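Local coordinates for protein uracil-dna glycosylase (Deinococcus radiodurans, PDB 4UQM) that is a member of the uracil-DNA glycosylase superfamily, built on a central four-stranded parallel sheet flanked by helices, at residues 173-185 and 220-233. The protein carries 1 engineered substitution. Sequence-based numbering, arbitrary orientation.
Sequences AKEERVVFILWGS and PFSKTNEALEKAGR. With nucleotides of chain B.
Arg177 and Arg233 form a reciprocal pair, each giving its NH1 to a backbone carbonyl of the other segment. Arg233 NH1 meets Arg177 O at 2.8 Å in a nearly straight bond (177°); Arg177 O lies in the guanidinium plane of Arg233, though the donor stands above the carbonyl plane, and NH1 also bonds Val75 O. Glu176 lays its carboxylate over one face of this guanidinium, the two planes 1° apart. Glu176 OE1 is 3.8 Å from Arg233 NE, a long salt bridge; no N-H points at this out-of-plane oxygen, so the attraction is one of charge alone. Arg177, its CG anti to the backbone N (chi1 175°) and its chain bent at chi3, runs past Ala231 CB to place NH1 2.9 Å from Ala227 O. That oxygen takes Ala231 N from its other face, while Arg177 NE holds Asn198 O. The Schellman motif at Gly232 ends the helix and leads the chain to Arg233.

Farther along, Val179 CG2 rests 3.9 Å from Ala227 CB, and Ile181 CD1 packs on Thr224 OG1, which donates a hydrogen bond back to Pro220 O. Trp183 turns its CZ2 edge to Phe221 CZ, 3.7 Å away. Beyond the strand, Ser185 N binds the DT11 phosphate of chain B. Helix 220-230 runs nearly antiparallel to strand 179-183 across one face of the parallel sheet, touching strands 77-81 and 200-204 and, through Pro220 and Phe221, helix 106-118.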
ATOM      1  N   ALA A 173       4.807  -6.463  14.693  1.00 21.97           N
ATOM      2  CA  ALA A 173       4.581  -6.727  16.117  1.00 24.17           C
ATOM      3  C   ALA A 173       3.304  -7.535  16.402  1.00 26.65           C
ATOM      4  O   ALA A 173       3.133  -8.021  17.537  1.00 29.38           O
ATOM      5  CB  ALA A 173       4.553  -5.414  16.894  1.00 25.92           C
ATOM      6  N   LYS A 174       2.385  -7.644  15.438  1.00 23.70           N
ATOM      7  CA  LYS A 174       1.204  -8.499  15.649  1.00 24.32           C
ATOM      8  C   LYS A 174       1.628  -9.960  15.751  1.00 26.47           C
ATOM      9  O   LYS A 174       2.541 -10.409  15.046  1.00 26.75           O
ATOM     10  CB  LYS A 174       0.186  -8.324  14.526  1.00 24.16           C
ATOM     11  CG  LYS A 174      -0.494  -6.948  14.433  1.00 26.82           C
ATOM     12  CD  LYS A 174      -1.083  -6.737  13.046  1.00 25.68           C
ATOM     13  CE  LYS A 174      -2.123  -7.711  12.620  1.00 27.75           C
ATOM     14  NZ  LYS A 174      -3.494  -7.266  12.704  1.00 29.52           N
ATOM     15  N   GLU A 175       0.913 -10.700  16.580  1.00 26.88           N
ATOM     16  CA  GLU A 175       1.204 -12.111  16.816  1.00 28.77           C
ATOM     17  C   GLU A 175       0.638 -12.997  15.701  1.00 27.77           C
ATOM     18  O   GLU A 175       1.320 -13.896  15.221  1.00 31.96           O
ATOM     19  CB  GLU A 175       0.746 -12.513  18.234  1.00 31.40           C
ATOM     20  CG  GLU A 175       1.496 -11.672  19.291  1.00 36.42           C
ATOM     21  CD  GLU A 175       1.053 -11.806  20.745  1.00 39.95           C
ATOM     22  OE1 GLU A 175      -0.167 -11.607  21.061  1.00 43.89           O
ATOM     23  OE2 GLU A 175       1.974 -12.011  21.595  1.00 45.33           O
ATOM     24  N   GLU A 176      -0.558 -12.683  15.247  1.00 28.80           N
ATOM     25  CA  GLU A 176      -1.194 -13.487  14.192  1.00 28.35           C
ATOM     26  C   GLU A 176      -0.589 -13.200  12.849  1.00 25.45           C
ATOM     27  O   GLU A 176      -0.220 -12.072  12.577  1.00 24.70           O
ATOM     28  CB  GLU A 176      -2.690 -13.274  14.110  1.00 30.77           C
ATOM     29  CG  GLU A 176      -3.376 -14.565  13.667  1.00 34.74           C
ATOM     30  CD  GLU A 176      -4.861 -14.595  13.953  1.00 36.65           C
ATOM     31  OE1 GLU A 176      -5.410 -13.498  14.266  1.00 43.97           O
ATOM     32  OE2 GLU A 176      -5.461 -15.706  13.882  1.00 41.55           O
ATOM     33  N   ARG A 177      -0.480 -14.252  12.040  1.00 25.77           N
ATOM     34  CA  ARG A 177       0.121 -14.160  10.724  1.00 23.85           C
ATOM     35  C   ARG A 177      -0.384 -12.992   9.873  1.00 22.80           C
ATOM     36  O   ARG A 177      -1.586 -12.800   9.631  1.00 23.09           O
ATOM     37  CB  ARG A 177      -0.129 -15.448   9.923  1.00 25.12           C
ATOM     38  CG  ARG A 177       0.378 -15.360   8.489  1.00 24.88           C
ATOM     39  CD  ARG A 177       0.579 -16.713   7.885  1.00 24.15           C
ATOM     40  NE  ARG A 177       1.755 -17.428   8.429  1.00 25.01           N
ATOM     41  CZ  ARG A 177       2.172 -18.599   7.981  1.00 26.01           C
ATOM     42  NH1 ARG A 177       1.434 -19.301   7.110  1.00 27.25           N
ATOM     43  NH2 ARG A 177       3.287 -19.140   8.462  1.00 28.03           N
ATOM     44  N   VAL A 178       0.562 -12.244   9.350  1.00 21.95           N
ATOM     45  CA  VAL A 178       0.366 -11.278   8.299  1.00 21.22           C
ATOM     46  C   VAL A 178       1.241 -11.675   7.120  1.00 20.23           C
ATOM     47  O   VAL A 178       2.427 -12.063   7.280  1.00 20.73           O
ATOM     48  CB  VAL A 178       0.721  -9.861   8.784  1.00 20.01           C
ATOM     49  CG1 VAL A 178       0.631  -8.888   7.672  1.00 19.24           C
ATOM     50  CG2 VAL A 178      -0.230  -9.465   9.909  1.00 20.83           C
ATOM     51  N   VAL A 179       0.669 -11.583   5.935  1.00 18.23           N
ATOM     52  CA  VAL A 179       1.433 -11.731   4.700  1.00 18.27           C
ATOM     53  C   VAL A 179       1.815 -10.372   4.177  1.00 18.38           C
ATOM     54  O   VAL A 179       0.943  -9.530   3.888  1.00 18.16           O
ATOM     55  CB  VAL A 179       0.634 -12.543   3.661  1.00 18.35           C
ATOM     56  CG1 VAL A 179       1.434 -12.712   2.360  1.00 19.50           C
ATOM     57  CG2 VAL A 179       0.123 -13.892   4.193  1.00 19.74           C
ATOM     58  N   PHE A 180       3.098 -10.142   4.023  1.00 17.81           N
ATOM     59  CA  PHE A 180       3.637  -8.936   3.455  1.00 17.86           C
ATOM     60  C   PHE A 180       4.031  -9.186   2.021  1.00 17.23           C
ATOM     61  O   PHE A 180       4.880 -10.058   1.760  1.00 18.93           O
ATOM     62  CB  PHE A 180       4.888  -8.496   4.233  1.00 17.24           C
ATOM     63  CG  PHE A 180       4.651  -8.140   5.700  1.00 17.92           C
ATOM     64  CD1 PHE A 180       4.482  -9.118   6.676  1.00 20.44           C
ATOM     65  CD2 PHE A 180       4.634  -6.811   6.093  1.00 18.29           C
ATOM     66  CE1 PHE A 180       4.347  -8.769   8.005  1.00 19.56           C
ATOM     67  CE2 PHE A 180       4.463  -6.437   7.440  1.00 18.86           C
ATOM     68  CZ  PHE A 180       4.307  -7.432   8.388  1.00 19.88           C
ATOM     69  N   ILE A 181       3.453  -8.412   1.117  1.00 15.75           N
ATOM     70  CA  ILE A 181       3.750  -8.479  -0.323  1.00 16.23           C
ATOM     71  C   ILE A 181       4.508  -7.213  -0.702  1.00 16.25           C
ATOM     72  O   ILE A 181       3.975  -6.125  -0.659  1.00 15.87           O
ATOM     73  CB  ILE A 181       2.447  -8.591  -1.183  1.00 16.99           C
ATOM     74  CG1 ILE A 181       1.609  -9.803  -0.741  1.00 16.99           C
ATOM     75  CG2 ILE A 181       2.768  -8.596  -2.675  1.00 17.62           C
ATOM     76  CD1 ILE A 181       0.246  -9.813  -1.438  1.00 17.79           C
ATOM     77  N   LEU A 182       5.794  -7.399  -1.068  1.00 16.78           N
ATOM     78  CA  LEU A 182       6.708  -6.268  -1.326  1.00 16.13           C
ATOM     79  C   LEU A 182       6.904  -6.219  -2.824  1.00 16.01           C
ATOM     80  O   LEU A 182       7.572  -7.102  -3.414  1.00 17.22           O
ATOM     81  CB  LEU A 182       8.017  -6.487  -0.566  1.00 16.89           C
ATOM     82  CG  LEU A 182       7.843  -6.771   0.944  1.00 17.14           C
ATOM     83  CD1 LEU A 182       9.227  -6.937   1.592  1.00 18.94           C
ATOM     84  CD2 LEU A 182       7.033  -5.681   1.636  1.00 17.74           C
ATOM     85  N   TRP A 183       6.346  -5.179  -3.451  1.00 15.52           N
ATOM     86  CA  TRP A 183       6.418  -5.004  -4.889  1.00 16.14           C
ATOM     87  C   TRP A 183       7.380  -3.893  -5.252  1.00 16.55           C
ATOM     88  O   TRP A 183       7.038  -2.712  -5.107  1.00 15.81           O
ATOM     89  CB  TRP A 183       5.030  -4.655  -5.464  1.00 15.37           C
ATOM     90  CG  TRP A 183       4.125  -5.909  -5.554  1.00 16.39           C
ATOM     91  CD1 TRP A 183       4.511  -7.225  -5.587  1.00 16.26           C
ATOM     92  CD2 TRP A 183       2.705  -5.901  -5.687  1.00 15.96           C
ATOM     93  NE1 TRP A 183       3.396  -8.050  -5.743  1.00 17.86           N
ATOM     94  CE2 TRP A 183       2.282  -7.240  -5.799  1.00 16.76           C
ATOM     95  CE3 TRP A 183       1.746  -4.895  -5.740  1.00 15.56           C
ATOM     96  CZ2 TRP A 183       0.918  -7.553  -5.946  1.00 15.86           C
ATOM     97  CZ3 TRP A 183       0.422  -5.227  -5.869  1.00 16.52           C
ATOM     98  CH2 TRP A 183       0.031  -6.526  -5.942  1.00 16.96           C
ATOM     99  N   GLY A 184       8.542  -4.282  -5.768  1.00 16.59           N
ATOM    100  CA  GLY A 184       9.550  -3.355  -6.248  1.00 16.85           C
ATOM    101  C   GLY A 184      10.738  -3.217  -5.318  1.00 17.59           C
ATOM    102  O   GLY A 184      10.683  -3.530  -4.112  1.00 17.33           O
ATOM    103  N   SER A 185      11.816  -2.679  -5.880  1.00 17.67           N
ATOM    104  CA  SER A 185      13.055  -2.587  -5.137  1.00 19.03           C
ATOM    105  C   SER A 185      12.933  -1.698  -3.891  1.00 18.88           C
ATOM    106  O   SER A 185      13.526  -1.983  -2.849  1.00 19.49           O
ATOM    107  CB  SER A 185      14.156  -2.077  -6.041  1.00 21.28           C
ATOM    108  OG  SER A 185      14.378  -2.989  -7.129  1.00 25.73           O
ATOM    109  N   PRO A 220       1.498 -14.063  -6.405  1.00 19.57           N
ATOM    110  CA  PRO A 220       1.497 -13.601  -5.022  1.00 19.18           C
ATOM    111  C   PRO A 220       0.121 -13.830  -4.343  1.00 18.44           C
ATOM    112  O   PRO A 220       0.033 -13.917  -3.127  1.00 19.07           O
ATOM    113  CB  PRO A 220       1.823 -12.124  -5.172  1.00 18.93           C
ATOM    114  CG  PRO A 220       1.278 -11.754  -6.515  1.00 18.67           C
ATOM    115  CD  PRO A 220       1.559 -12.941  -7.368  1.00 20.13           C
ATOM    116  N   PHE A 221      -0.936 -13.851  -5.135  1.00 19.08           N
ATOM    117  CA  PHE A 221      -2.329 -13.844  -4.619  1.00 17.87           C
ATOM    118  C   PHE A 221      -2.684 -15.235  -4.068  1.00 19.73           C
ATOM    119  O   PHE A 221      -3.194 -15.376  -2.927  1.00 19.39           O
ATOM    120  CB  PHE A 221      -3.288 -13.326  -5.687  1.00 19.57           C
ATOM    121  CG  PHE A 221      -2.854 -12.014  -6.290  1.00 18.38           C
ATOM    122  CD1 PHE A 221      -2.923 -10.819  -5.545  1.00 17.79           C
ATOM    123  CD2 PHE A 221      -2.291 -11.984  -7.547  1.00 17.84           C
ATOM    124  CE1 PHE A 221      -2.472  -9.614  -6.063  1.00 17.27           C
ATOM    125  CE2 PHE A 221      -1.840 -10.751  -8.083  1.00 18.80           C
ATOM    126  CZ  PHE A 221      -1.914  -9.592  -7.309  1.00 18.42           C
ATOM    127  N   SER A 222      -2.312 -16.267  -4.818  1.00 19.99           N
ATOM    128  CA  SER A 222      -2.496 -17.619  -4.344  1.00 21.25           C
ATOM    129  C   SER A 222      -1.541 -17.958  -3.203  1.00 21.77           C
ATOM    130  O   SER A 222      -1.931 -18.625  -2.250  1.00 22.64           O
ATOM    131  CB  SER A 222      -2.370 -18.632  -5.473  1.00 22.34           C
ATOM    132  OG  SER A 222      -1.094 -18.577  -6.042  1.00 22.79           O
ATOM    133  N   LYS A 223      -0.289 -17.535  -3.316  1.00 21.44           N
ATOM    134  CA  LYS A 223       0.660 -17.756  -2.225  1.00 21.63           C
ATOM    135  C   LYS A 223       0.154 -17.108  -0.940  1.00 20.91           C
ATOM    136  O   LYS A 223       0.201 -17.711   0.123  1.00 21.51           O
ATOM    137  CB  LYS A 223       2.049 -17.228  -2.585  1.00 21.93           C
ATOM    138  CG  LYS A 223       2.744 -18.073  -3.617  1.00 24.61           C
ATOM    139  CD  LYS A 223       4.007 -17.412  -4.092  1.00 25.84           C
ATOM    140  CE  LYS A 223       4.739 -18.256  -5.116  1.00 28.35           C
ATOM    141  NZ  LYS A 223       5.732 -17.429  -5.842  1.00 32.07           N
ATOM    142  N   THR A 224      -0.421 -15.892  -1.058  1.00 20.29           N
ATOM    143  CA  THR A 224      -0.964 -15.218   0.127  1.00 19.53           C
ATOM    144  C   THR A 224      -2.081 -16.050   0.766  1.00 20.30           C
ATOM    145  O   THR A 224      -2.119 -16.239   1.980  1.00 19.89           O
ATOM    146  CB  THR A 224      -1.466 -13.813  -0.278  1.00 19.29           C
ATOM    147  OG1 THR A 224      -0.343 -13.012  -0.623  1.00 18.94           O
ATOM    148  CG2 THR A 224      -2.243 -13.144   0.860  1.00 19.20           C
ATOM    149  N   ASN A 225      -3.005 -16.515  -0.062  1.00 19.13           N
ATOM    150  CA  ASN A 225      -4.138 -17.248   0.453  1.00 20.73           C
ATOM    151  C   ASN A 225      -3.742 -18.577   1.070  1.00 22.44           C
ATOM    152  O   ASN A 225      -4.278 -18.963   2.118  1.00 22.99           O
ATOM    153  CB  ASN A 225      -5.226 -17.407  -0.585  1.00 20.55           C
ATOM    154  CG  ASN A 225      -6.031 -16.139  -0.755  1.00 20.70           C
ATOM    155  OD1 ASN A 225      -5.876 -15.202   0.004  1.00 21.72           O
ATOM    156  ND2 ASN A 225      -6.910 -16.119  -1.748  1.00 21.83           N
ATOM    157  N   GLU A 226      -2.750 -19.235   0.490  1.00 23.09           N
ATOM    158  CA  GLU A 226      -2.292 -20.489   1.069  1.00 23.93           C
ATOM    159  C   GLU A 226      -1.657 -20.252   2.453  1.00 23.73           C
ATOM    160  O   GLU A 226      -1.946 -20.973   3.404  1.00 24.57           O
ATOM    161  CB  GLU A 226      -1.340 -21.173   0.098  1.00 26.62           C
ATOM    162  CG  GLU A 226      -0.751 -22.490   0.606  1.00 30.69           C
ATOM    163  CD  GLU A 226       0.123 -23.203  -0.423  1.00 28.81           C
ATOM    164  OE1 GLU A 226       0.276 -22.660  -1.564  1.00 45.44           O
ATOM    165  OE2 GLU A 226       0.634 -24.311  -0.109  1.00 44.22           O
ATOM    166  N   ALA A 227      -0.846 -19.198   2.566  1.00 22.51           N
ATOM    167  CA  ALA A 227      -0.259 -18.856   3.858  1.00 23.41           C
ATOM    168  C   ALA A 227      -1.324 -18.503   4.908  1.00 23.16           C
ATOM    169  O   ALA A 227      -1.220 -18.885   6.084  1.00 23.74           O
ATOM    170  CB  ALA A 227       0.749 -17.715   3.711  1.00 23.62           C
ATOM    171  N   LEU A 228      -2.307 -17.686   4.520  1.00 22.52           N
ATOM    172  CA  LEU A 228      -3.377 -17.333   5.462  1.00 23.49           C
ATOM    173  C   LEU A 228      -4.097 -18.583   5.928  1.00 25.70           C
ATOM    174  O   LEU A 228      -4.321 -18.774   7.120  1.00 27.15           O
ATOM    175  CB  LEU A 228      -4.350 -16.350   4.848  1.00 22.44           C
ATOM    176  CG  LEU A 228      -3.767 -14.948   4.592  1.00 22.03           C
ATOM    177  CD1 LEU A 228      -4.664 -14.109   3.701  1.00 22.33           C
ATOM    178  CD2 LEU A 228      -3.473 -14.266   5.922  1.00 22.20           C
ATOM    179  N   GLU A 229      -4.437 -19.450   4.971  1.00 25.04           N
ATOM    180  CA  GLU A 229      -5.205 -20.639   5.310  1.00 26.82           C
ATOM    181  C   GLU A 229      -4.441 -21.556   6.234  1.00 29.80           C
ATOM    182  O   GLU A 229      -5.020 -22.086   7.197  1.00 27.05           O
ATOM    183  CB  GLU A 229      -5.571 -21.360   4.034  1.00 25.89           C
ATOM    184  CG  GLU A 229      -6.668 -20.656   3.287  1.00 27.08           C
ATOM    185  CD  GLU A 229      -6.769 -21.083   1.823  1.00 29.71           C
ATOM    186  OE1 GLU A 229      -6.092 -22.027   1.435  1.00 34.45           O
ATOM    187  OE2 GLU A 229      -7.426 -20.410   1.013  1.00 33.16           O
ATOM    188  N   LYS A 230      -3.149 -21.714   6.004  1.00 29.27           N
ATOM    189  CA  LYS A 230      -2.337 -22.581   6.873  1.00 30.56           C
ATOM    190  C   LYS A 230      -2.224 -22.058   8.311  1.00 30.94           C
ATOM    191  O   LYS A 230      -2.009 -22.847   9.233  1.00 36.84           O
ATOM    192  CB  LYS A 230      -0.942 -22.812   6.292  1.00 32.41           C
ATOM    193  CG  LYS A 230      -0.929 -23.486   4.923  1.00 35.80           C
ATOM    194  CD  LYS A 230      -1.295 -24.954   4.908  1.00 40.92           C
ATOM    195  CE  LYS A 230      -1.417 -25.452   3.465  1.00 37.09           C
ATOM    196  NZ  LYS A 230      -0.126 -25.264   2.709  1.00 44.09           N
ATOM    197  N   ALA A 231      -2.394 -20.736   8.487  1.00 31.60           N
ATOM    198  CA  ALA A 231      -2.432 -20.113   9.815  1.00 31.46           C
ATOM    199  C   ALA A 231      -3.831 -19.993  10.442  1.00 31.50           C
ATOM    200  O   ALA A 231      -3.993 -19.402  11.497  1.00 33.91           O
ATOM    201  CB  ALA A 231      -1.751 -18.739   9.759  1.00 30.52           C
ATOM    202  N   GLY A 232      -4.864 -20.519   9.789  1.00 34.04           N
ATOM    203  CA  GLY A 232      -6.232 -20.373  10.315  1.00 33.51           C
ATOM    204  C   GLY A 232      -6.840 -18.990  10.150  1.00 32.23           C
ATOM    205  O   GLY A 232      -7.863 -18.659  10.765  1.00 35.81           O
ATOM    206  N   ARG A 233      -6.235 -18.186   9.293  1.00 30.47           N
ATOM    207  CA  ARG A 233      -6.793 -16.937   8.896  1.00 31.14           C
ATOM    208  C   ARG A 233      -7.574 -17.307   7.595  1.00 30.64           C
ATOM    209  O   ARG A 233      -7.260 -18.253   6.844  1.00 34.52           O
ATOM    210  CB  ARG A 233      -5.699 -15.863   8.728  1.00 29.75           C
ATOM    211  CG  ARG A 233      -4.787 -15.714   9.941  1.00 32.82           C
ATOM    212  CD  ARG A 233      -4.178 -14.339  10.099  1.00 35.02           C
ATOM    213  NE  ARG A 233      -5.213 -13.379  10.491  1.00 35.44           N
ATOM    214  CZ  ARG A 233      -5.051 -12.073  10.705  1.00 31.67           C
ATOM    215  NH1 ARG A 233      -3.897 -11.432  10.541  1.00 29.46           N
ATOM    216  NH2 ARG A 233      -6.124 -11.375  11.034  1.00 36.87           N
TER
ATOM    217  P    DT B  11      11.311  -2.472  -9.594  1.00 20.72           P
ATOM    218  OP1  DT B  11      10.668  -3.757  -9.256  1.00 21.09           O
ATOM    219  OP2  DT B  11      11.706  -1.554  -8.484  1.00 20.87           O
ATOM    220  O5'  DT B  11      12.661  -2.818 -10.394  1.00 21.19           O
ATOM    221  C5'  DT B  11      12.700  -4.026 -11.185  1.00 23.07           C
ATOM    222  C4'  DT B  11      14.127  -4.188 -11.656  1.00 22.85           C
ATOM    223  O4'  DT B  11      14.429  -3.180 -12.662  1.00 21.00           O
ATOM    224  C3'  DT B  11      15.161  -4.008 -10.541  1.00 24.74           C
ATOM    225  O3'  DT B  11      16.289  -4.791 -10.910  1.00 27.19           O
ATOM    226  C2'  DT B  11      15.692  -2.611 -10.780  1.00 22.93           C
ATOM    227  C1'  DT B  11      15.626  -2.563 -12.308  1.00 22.08           C
ATOM    228  N1   DT B  11      15.704  -1.238 -12.938  1.00 22.54           N
ATOM    229  C2   DT B  11      16.419  -1.141 -14.112  1.00 23.47           C
ATOM    230  O2   DT B  11      16.884  -2.109 -14.685  1.00 21.76           O
ATOM    231  N3   DT B  11      16.517   0.128 -14.615  1.00 22.30           N
ATOM    232  C4   DT B  11      15.990   1.290 -14.064  1.00 23.02           C
ATOM    233  O4   DT B  11      16.136   2.361 -14.636  1.00 22.05           O
ATOM    234  C5   DT B  11      15.268   1.115 -12.834  1.00 23.31           C
ATOM    235  C7   DT B  11      14.660   2.317 -12.174  1.00 22.88           C
ATOM    236  C6   DT B  11      15.157  -0.121 -12.338  1.00 22.87           C
TER